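PDB 3MBR: glutamine cyclotransferase from Xanthomonas campestris, which probably catalyses the cyclisation of N-terminal glutamine in peptides to pyroglutamate, using a beta-propeller fold that carries a bound calcium ion. Local coordinates for residues A[24-29]-A[33-38]; A[68-73]-A[77-82]. The protein carries 1 engineered substitution. One frame throughout, in Å; residues are numbered along the deposited sequence.

Interaction 1: A[24-29]-A[33-38]. With CA (calcium ion), chain B.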
ATOM      1  N   GLU A  24       2.801   4.922   5.163  1.00 16.15           N
ATOM      2  CA  GLU A  24       2.438   3.568   5.588  1.00 17.32           C
ATOM      3  C   GLU A  24       1.452   2.949   4.671  1.00 17.75           C
ATOM      4  O   GLU A  24       1.057   1.794   4.887  1.00 23.84           O
ATOM      5  CB  GLU A  24       1.897   3.613   7.029  1.00 20.66           C
ATOM      6  CG  GLU A  24       2.966   3.879   8.076  1.00 24.06           C
ATOM      7  CD  GLU A  24       4.116   2.831   8.318  1.00 30.36           C
ATOM      8  OE1 GLU A  24       4.177   1.810   7.766  1.00 35.47           O
ATOM      9  OE2 GLU A  24       5.032   3.118   9.175  1.00 40.60           O
ATOM     10  N   GLY A  25       0.971   3.641   3.647  1.00 17.55           N
ATOM     11  CA  GLY A  25       0.002   3.074   2.684  1.00 16.31           C
ATOM     12  C   GLY A  25      -0.487   4.184   1.799  1.00 16.17           C
ATOM     13  O   GLY A  25      -0.391   5.400   2.179  1.00 16.37           O
ATOM     14  N   LEU A  26      -0.984   3.836   0.623  1.00 16.08           N
ATOM     15  CA  LEU A  26      -1.381   4.882  -0.335  1.00 15.38           C
ATOM     16  C   LEU A  26      -2.469   4.335  -1.246  1.00 15.26           C
ATOM     17  O   LEU A  26      -2.430   3.136  -1.620  1.00 17.38           O
ATOM     18  CB  LEU A  26      -0.130   5.208  -1.213  1.00 15.78           C
ATOM     19  CG  LEU A  26      -0.208   6.445  -2.123  1.00 15.06           C
ATOM     20  CD1 LEU A  26      -0.064   7.728  -1.351  1.00 18.07           C
ATOM     21  CD2 LEU A  26       0.921   6.323  -3.184  1.00 17.28           C
ATOM     22  N   PHE A  27      -3.431   5.200  -1.600  1.00 15.88           N
ATOM     23  CA  PHE A  27      -4.365   4.807  -2.684  1.00 16.26           C
ATOM     24  C   PHE A  27      -4.774   6.025  -3.442  1.00 16.25           C
ATOM     25  O   PHE A  27      -4.478   7.179  -2.974  1.00 17.85           O
ATOM     26  CB  PHE A  27      -5.552   3.976  -2.194  1.00 16.44           C
ATOM     27  CG  PHE A  27      -6.502   4.698  -1.281  1.00 17.53           C
ATOM     28  CD1 PHE A  27      -7.478   5.555  -1.803  1.00 17.65           C
ATOM     29  CD2 PHE A  27      -6.481   4.476   0.113  1.00 17.58           C
ATOM     30  CE1 PHE A  27      -8.442   6.222  -0.946  1.00 18.84           C
ATOM     31  CE2 PHE A  27      -7.441   5.163   0.952  1.00 19.50           C
ATOM     32  CZ  PHE A  27      -8.414   6.001   0.413  1.00 18.98           C
ATOM     33  N   TYR A  28      -5.417   5.895  -4.556  1.00 16.85           N
ATOM     34  CA  TYR A  28      -5.821   7.030  -5.358  1.00 16.46           C
ATOM     35  C   TYR A  28      -7.340   6.935  -5.511  1.00 17.97           C
ATOM     36  O   TYR A  28      -7.937   5.860  -5.753  1.00 21.36           O
ATOM     37  CB  TYR A  28      -5.188   6.891  -6.746  1.00 19.16           C
ATOM     38  CG  TYR A  28      -5.642   7.907  -7.761  1.00 20.73           C
ATOM     39  CD1 TYR A  28      -6.827   7.731  -8.444  1.00 22.77           C
ATOM     40  CD2 TYR A  28      -4.936   9.047  -7.971  1.00 22.08           C
ATOM     41  CE1 TYR A  28      -7.296   8.634  -9.395  1.00 26.22           C
ATOM     42  CE2 TYR A  28      -5.381   9.986  -8.951  1.00 25.70           C
ATOM     43  CZ  TYR A  28      -6.567   9.735  -9.622  1.00 25.57           C
ATOM     44  OH  TYR A  28      -6.999  10.629 -10.606  1.00 31.62           O
ATOM     45  N   LEU A  29      -7.978   8.088  -5.424  1.00 19.33           N
ATOM     46  CA  LEU A  29      -9.413   8.063  -5.634  1.00 23.17           C
ATOM     47  C   LEU A  29      -9.914   9.409  -6.147  1.00 25.73           C
ATOM     48  O   LEU A  29      -9.612  10.426  -5.501  1.00 25.64           O
ATOM     49  CB  LEU A  29     -10.132   7.723  -4.257  1.00 24.88           C
ATOM     50  CG  LEU A  29     -11.669   7.747  -4.379  1.00 28.64           C
ATOM     51  CD1 LEU A  29     -12.017   6.631  -5.254  1.00 32.53           C
ATOM     52  CD2 LEU A  29     -12.199   7.552  -2.883  1.00 29.63           C
ATOM     53  N   LEU A  33      -4.745  11.637  -3.997  1.00 20.39           N
ATOM     54  CA  LEU A  33      -4.120  10.565  -3.257  1.00 20.05           C
ATOM     55  C   LEU A  33      -4.542  10.589  -1.802  1.00 19.59           C
ATOM     56  O   LEU A  33      -4.863  11.671  -1.254  1.00 22.24           O
ATOM     57  CB  LEU A  33      -2.576  10.717  -3.280  1.00 20.55           C
ATOM     58  CG  LEU A  33      -1.975  10.574  -4.685  1.00 22.17           C
ATOM     59  CD1 LEU A  33      -0.561  11.171  -4.768  1.00 26.73           C
ATOM     60  CD2 LEU A  33      -1.980   9.120  -5.018  1.00 22.71           C
ATOM     61  N   TYR A  34      -4.578   9.424  -1.167  1.00 18.02           N
ATOM     62  CA  TYR A  34      -4.813   9.331   0.269  1.00 17.28           C
ATOM     63  C   TYR A  34      -3.616   8.556   0.776  1.00 17.06           C
ATOM     64  O   TYR A  34      -3.235   7.501   0.196  1.00 17.81           O
ATOM     65  CB  TYR A  34      -6.109   8.543   0.518  1.00 18.20           C
ATOM     66  CG  TYR A  34      -7.306   9.372   0.176  1.00 19.34           C
ATOM     67  CD1 TYR A  34      -7.716   9.471  -1.155  1.00 22.39           C
ATOM     68  CD2 TYR A  34      -7.981  10.128   1.166  1.00 21.79           C
ATOM     69  CE1 TYR A  34      -8.803  10.247  -1.537  1.00 24.49           C
ATOM     70  CE2 TYR A  34      -9.141  10.909   0.777  1.00 25.21           C
ATOM     71  CZ  TYR A  34      -9.519  10.967  -0.562  1.00 24.40           C
ATOM     72  OH  TYR A  34     -10.606  11.753  -0.913  1.00 31.13           O
ATOM     73  N   GLU A  35      -3.013   9.066   1.836  1.00 17.71           N
ATOM     74  CA  GLU A  35      -1.761   8.530   2.318  1.00 16.81           C
ATOM     75  C   GLU A  35      -1.757   8.373   3.834  1.00 17.76           C
ATOM     76  O   GLU A  35      -2.120   9.356   4.526  1.00 22.97           O
ATOM     77  CB  GLU A  35      -0.632   9.494   1.943  1.00 18.23           C
ATOM     78  CG  GLU A  35       0.759   8.950   2.224  1.00 18.29           C
ATOM     79  CD  GLU A  35       1.847   9.885   1.664  1.00 19.23           C
ATOM     80  OE1 GLU A  35       1.537  10.988   1.129  1.00 22.56           O
ATOM     81  OE2 GLU A  35       3.026   9.490   1.754  1.00 21.22           O
ATOM     82  N   SER A  36      -1.431   7.213   4.383  1.00 16.99           N
ATOM     83  CA  SER A  36      -1.315   6.955   5.827  1.00 18.69           C
ATOM     84  C   SER A  36       0.113   7.336   6.224  1.00 18.60           C
ATOM     85  O   SER A  36       1.056   7.038   5.458  1.00 19.40           O
ATOM     86  CB  SER A  36      -1.489   5.311   5.931  1.00 21.01           C
ATOM     87  OG  SER A  36      -1.452   5.135   7.363  1.00 30.23           O
ATOM     88  N   THR A  37       0.329   7.985   7.332  1.00 19.47           N
ATOM     89  CA  THR A  37       1.700   8.293   7.773  1.00 23.18           C
ATOM     90  C   THR A  37       1.806   7.800   9.174  1.00 27.75           C
ATOM     91  O   THR A  37       0.920   8.074   9.988  1.00 30.38           O
ATOM     92  CB  THR A  37       2.063   9.767   7.555  1.00 23.90           C
ATOM     93  OG1 THR A  37       1.233  10.658   8.299  1.00 33.56           O
ATOM     94  CG2 THR A  37       1.963  10.178   6.135  1.00 24.76           C
ATOM     95  N   GLY A  38       2.921   7.101   9.483  1.00 30.07           N
ATOM     96  CA  GLY A  38       3.013   6.203  10.601  1.00 35.90           C
ATOM     97  C   GLY A  38       3.989   6.722  11.547  1.00 39.63           C
ATOM     98  O   GLY A  38       5.141   6.872  11.230  1.00 43.04           O
TER
HETATM   99 CA    CA B 300      -1.906   0.934  -2.011  1.00 20.79          CA
HETATM  100  O   HOH W   1       6.707   5.163   9.664  1.00 26.28           O
HETATM  101  O   HOH W   2     -10.876  12.388  -3.780  1.00 30.20           O
HETATM  102  O   HOH W   3      -3.739   0.540  -0.472  1.00 18.99           O
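Phe27 and Tyr34 pair through both their backbone N-H groups: Phe27 N reaches Tyr34 O at 2.9 Å, lying in the carbonyl plane, and Tyr34 N returns to Phe27 O with an N-H...O angle of 166°. Further along, Ser36 N donates to Gly25 O and Glu24 N to Ser36 O (2.8 Å), the latter donor standing well above the carbonyl plane. Leu26 O, pointing away from strand 33-37, binds the calcium ion at 2.3 Å; Ile209, Glu154, Leu155, Glu156 and a water complete the site. This is the hairpin of the first two strands of a propeller blade, 23-29 being the edge strand that carries a calcium ligand. With CG between its backbone N and carbonyl carbon (chi1 66°), the Phe27 ring comes over its strand partner, so that Tyr34 CB sits on one ring face, 3.6 Å from the Phe27 centroid. The two rings are nearly parallel (14°) but slid apart, with Phe27 CE1 against Tyr34 CD1. Beyond them Leu29 CB touches Tyr34 CE1, and a water joins Leu29 O to Tyr34 OH. On the other sheet face Leu26 CD1 meets Glu35 CB at 3.8 Å, and Tyr28 offers its ring edge to Leu33 CD2.

Interaction 2: A[68-73]-A[77-82]. Engineered in segment 68-73: Ala68 (natural residue Glu).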
ATOM      1  N   ALA A  68      -1.367   2.215   9.993  1.00 23.19           N
ATOM      2  CA  ALA A  68      -0.681   1.412   9.007  1.00 21.33           C
ATOM      3  C   ALA A  68      -1.418   1.562   7.665  1.00 19.26           C
ATOM      4  O   ALA A  68      -1.923   2.687   7.309  1.00 21.25           O
ATOM      5  CB  ALA A  68      -0.515  -0.023   9.479  1.00 22.56           C
ATOM      6  N   GLY A  69      -1.560   0.458   6.902  1.00 20.49           N
ATOM      7  CA  GLY A  69      -2.165   0.563   5.564  1.00 21.01           C
ATOM      8  C   GLY A  69      -3.608   1.033   5.500  1.00 18.44           C
ATOM      9  O   GLY A  69      -4.377   0.909   6.498  1.00 18.58           O
ATOM     10  N   ILE A  70      -4.029   1.489   4.320  1.00 17.55           N
ATOM     11  CA  ILE A  70      -5.350   2.100   4.104  1.00 18.09           C
ATOM     12  C   ILE A  70      -5.909   1.659   2.764  1.00 16.47           C
ATOM     13  O   ILE A  70      -5.158   1.392   1.832  1.00 18.27           O
ATOM     14  CB  ILE A  70      -5.283   3.632   4.164  1.00 17.46           C
ATOM     15  CG1 ILE A  70      -4.179   4.143   3.198  1.00 17.81           C
ATOM     16  CG2 ILE A  70      -5.051   4.123   5.656  1.00 20.48           C
ATOM     17  CD1 ILE A  70      -4.344   5.668   2.958  1.00 21.11           C
ATOM     18  N   VAL A  71      -7.248   1.703   2.664  1.00 16.94           N
ATOM     19  CA  VAL A  71      -7.924   1.432   1.411  1.00 17.55           C
ATOM     20  C   VAL A  71      -9.239   2.162   1.366  1.00 18.67           C
ATOM     21  O   VAL A  71      -9.812   2.429   2.435  1.00 19.12           O
ATOM     22  CB  VAL A  71      -8.166  -0.123   1.298  1.00 18.48           C
ATOM     23  CG1 VAL A  71      -9.102  -0.602   2.439  1.00 20.12           C
ATOM     24  CG2 VAL A  71      -8.646  -0.551  -0.029  1.00 21.84           C
ATOM     25  N   ALA A  72      -9.749   2.505   0.212  1.00 20.38           N
ATOM     26  CA  ALA A  72     -11.106   3.034   0.109  1.00 20.62           C
ATOM     27  C   ALA A  72     -12.089   1.912  -0.200  1.00 22.78           C
ATOM     28  O   ALA A  72     -11.748   0.991  -1.020  1.00 25.98           O
ATOM     29  CB  ALA A  72     -11.134   4.039  -1.082  1.00 25.03           C
ATOM     30  N   TRP A  73     -13.275   2.026   0.347  1.00 22.29           N
ATOM     31  CA  TRP A  73     -14.387   1.104   0.028  1.00 23.94           C
ATOM     32  C   TRP A  73     -15.637   1.906   0.015  1.00 26.54           C
ATOM     33  O   TRP A  73     -16.057   2.383   1.065  1.00 25.03           O
ATOM     34  CB  TRP A  73     -14.491  -0.065   1.027  1.00 25.60           C
ATOM     35  CG  TRP A  73     -15.618  -0.983   0.600  1.00 25.42           C
ATOM     36  CD1 TRP A  73     -16.854  -1.028   1.071  1.00 29.84           C
ATOM     37  CD2 TRP A  73     -15.561  -1.911  -0.470  1.00 27.50           C
ATOM     38  NE1 TRP A  73     -17.582  -1.927   0.407  1.00 31.55           N
ATOM     39  CE2 TRP A  73     -16.821  -2.485  -0.579  1.00 31.58           C
ATOM     40  CE3 TRP A  73     -14.537  -2.328  -1.327  1.00 29.57           C
ATOM     41  CZ2 TRP A  73     -17.127  -3.487  -1.509  1.00 35.89           C
ATOM     42  CZ3 TRP A  73     -14.845  -3.359  -2.304  1.00 36.23           C
ATOM     43  CH2 TRP A  73     -16.139  -3.881  -2.378  1.00 36.70           C
ATOM     44  N   LEU A  77     -13.111   4.926   4.347  1.00 21.72           N
ATOM     45  CA  LEU A  77     -11.662   4.699   4.350  1.00 20.45           C
ATOM     46  C   LEU A  77     -11.352   3.767   5.480  1.00 20.03           C
ATOM     47  O   LEU A  77     -11.713   4.024   6.623  1.00 20.49           O
ATOM     48  CB  LEU A  77     -10.902   6.017   4.432  1.00 20.28           C
ATOM     49  CG  LEU A  77      -9.420   5.976   4.186  1.00 21.27           C
ATOM     50  CD1 LEU A  77      -8.993   7.378   3.879  1.00 23.10           C
ATOM     51  CD2 LEU A  77      -8.659   5.464   5.351  1.00 22.50           C
ATOM     52  N   ILE A  78     -10.763   2.630   5.158  1.00 18.57           N
ATOM     53  CA  ILE A  78     -10.470   1.588   6.201  1.00 18.62           C
ATOM     54  C   ILE A  78      -8.984   1.585   6.466  1.00 17.22           C
ATOM     55  O   ILE A  78      -8.204   1.596   5.520  1.00 18.66           O
ATOM     56  CB  ILE A  78     -11.006   0.195   5.679  1.00 19.36           C
ATOM     57  CG1 ILE A  78     -12.514   0.309   5.405  1.00 21.69           C
ATOM     58  CG2 ILE A  78     -10.666  -0.880   6.687  1.00 20.47           C
ATOM     59  CD1 ILE A  78     -13.139  -0.788   4.703  1.00 27.22           C
ATOM     60  N   GLN A  79      -8.613   1.550   7.751  1.00 19.00           N
ATOM     61  CA  GLN A  79      -7.202   1.613   8.093  1.00 19.48           C
ATOM     62  C   GLN A  79      -6.841   0.576   9.129  1.00 19.55           C
ATOM     63  O   GLN A  79      -7.608   0.333  10.074  1.00 21.98           O
ATOM     64  CB  GLN A  79      -6.922   3.003   8.658  1.00 19.15           C
ATOM     65  CG  GLN A  79      -5.418   3.205   9.014  1.00 21.50           C
ATOM     66  CD  GLN A  79      -5.086   4.570   9.478  1.00 21.38           C
ATOM     67  OE1 GLN A  79      -5.856   5.215  10.166  1.00 25.21           O
ATOM     68  NE2 GLN A  79      -3.890   5.043   9.114  1.00 25.50           N
ATOM     69  N   LEU A  80      -5.640  -0.007   9.032  1.00 19.51           N
ATOM     70  CA  LEU A  80      -5.062  -0.913  10.028  1.00 20.24           C
ATOM     71  C   LEU A  80      -4.159  -0.146  10.961  1.00 20.33           C
ATOM     72  O   LEU A  80      -3.825   1.016  10.711  1.00 21.11           O
ATOM     73  CB  LEU A  80      -4.286  -2.068   9.370  1.00 21.90           C
ATOM     74  CG  LEU A  80      -5.028  -2.816   8.287  1.00 20.79           C
ATOM     75  CD1 LEU A  80      -4.047  -3.789   7.601  1.00 23.91           C
ATOM     76  CD2 LEU A  80      -6.206  -3.559   8.889  1.00 23.71           C
ATOM     77  N   THR A  81      -3.796  -0.784  12.082  1.00 23.97           N
ATOM     78  CA  THR A  81      -2.766  -0.203  12.916  1.00 24.11           C
ATOM     79  C   THR A  81      -1.633  -1.179  13.009  1.00 29.08           C
ATOM     80  O   THR A  81      -1.800  -2.416  12.822  1.00 29.61           O
ATOM     81  CB  THR A  81      -3.274   0.087  14.340  1.00 25.33           C
ATOM     82  OG1 THR A  81      -3.761  -1.133  14.939  1.00 28.25           O
ATOM     83  CG2 THR A  81      -4.308   1.188  14.386  1.00 27.48           C
ATOM     84  N   TRP A  82      -0.471  -0.690  13.325  1.00 33.11           N
ATOM     85  CA  TRP A  82       0.650  -1.641  13.359  1.00 37.36           C
ATOM     86  C   TRP A  82       0.525  -2.792  14.397  1.00 40.84           C
ATOM     87  O   TRP A  82       0.413  -4.027  14.062  1.00 38.69           O
ATOM     88  CB  TRP A  82       1.909  -0.836  13.516  1.00 40.41           C
ATOM     89  CG  TRP A  82       3.186  -1.677  13.522  1.00 44.97           C
ATOM     90  CD1 TRP A  82       3.401  -2.927  12.922  1.00 47.54           C
ATOM     91  CD2 TRP A  82       4.393  -1.340  14.203  1.00 52.03           C
ATOM     92  NE1 TRP A  82       4.683  -3.349  13.192  1.00 50.80           N
ATOM     93  CE2 TRP A  82       5.310  -2.397  13.975  1.00 54.94           C
ATOM     94  CE3 TRP A  82       4.790  -0.243  14.992  1.00 56.18           C
ATOM     95  CZ2 TRP A  82       6.608  -2.379  14.507  1.00 59.32           C
ATOM     96  CZ3 TRP A  82       6.067  -0.228  15.521  1.00 60.31           C
ATOM     97  CH2 TRP A  82       6.964  -1.296  15.279  1.00 62.22           C
TER
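Val71 and Ile78 form the antiparallel hydrogen-bonded pair of this hairpin, in which strands 68-73 and 77-81 run at 165° with their axes 4.7 Å apart. These are the first two strands of a four-stranded antiparallel blade of the beta-propeller, and strand 86-91 continues the sheet beyond 77-81. Ile78 N donates to Val71 O in an almost straight bond (169°), and Val71 N reaches Ile78 O in return. Toward the other end, Leu80 N approaches Gly69 O nearly along the C=O axis, whereas Ala68 N meets Leu80 O at 2.8 Å from well above the carbonyl plane. Between these bonded positions Ile70 and Gln79 face each other as a non-hydrogen-bonded pair, with CA-H...O contacts from Ile70 CA to Ile78 O (3.2 Å) and from Gln79 CA to Gly69 O.

On the face carrying Ile70, its CG2 branch does the touching: it lies against the aliphatic part of Gln79, with CG at 3.5 Å, and also meets Leu77 CD2. Gln79 is extended, CG anti to the backbone N (chi1 -178°), which brings NE2 toward Ala68 O without a hydrogen bond between them; NE2 bonds weakly to Ser36 OG, and OE1 is held by Tyr90 OH. Phe27 of the neighbouring blade packs on Ile70, Ala72 and Leu77. On the other face Val71 and Ile78 run alongside each other, the Val71 CG1 branch against Ile78 CB at 3.8 Å, with Leu110 of the next blade packed on both. Ala68 is an engineered residue, glutamate in the natural protein; its methyl lies against Leu80 O and the backbone at Thr81 C. At the far end Trp73 sends its indole away from the hairpin, leaving Trp73 CB to meet Ile78 CD1 at 4.0 Å.

Overall arrangement
Interactions 1 and 2 are equivalent hairpins, each the first two strands of its own blade, in consecutive blades of the propeller. Both are buried, their centres about 9 Å apart. They meet directly: Ser36 OG comes within 2.5 Å of Ala68 O, a probable hydrogen bond though unusually short, and Phe27 CE1 packs on Ala72 CB at 3.5 Å, so one face of hairpin 24-29/33-38 rests against one face of hairpin 68-73/77-82. Their chemistry differs beyond the shared backbone ladder. Interaction 1 supplies a calcium ligand and adds a displaced aromatic pair to the ladder, with waters at its ends; interaction 2 adds branched aliphatic side chains and the stem of a glutamine, without direct metal coordination.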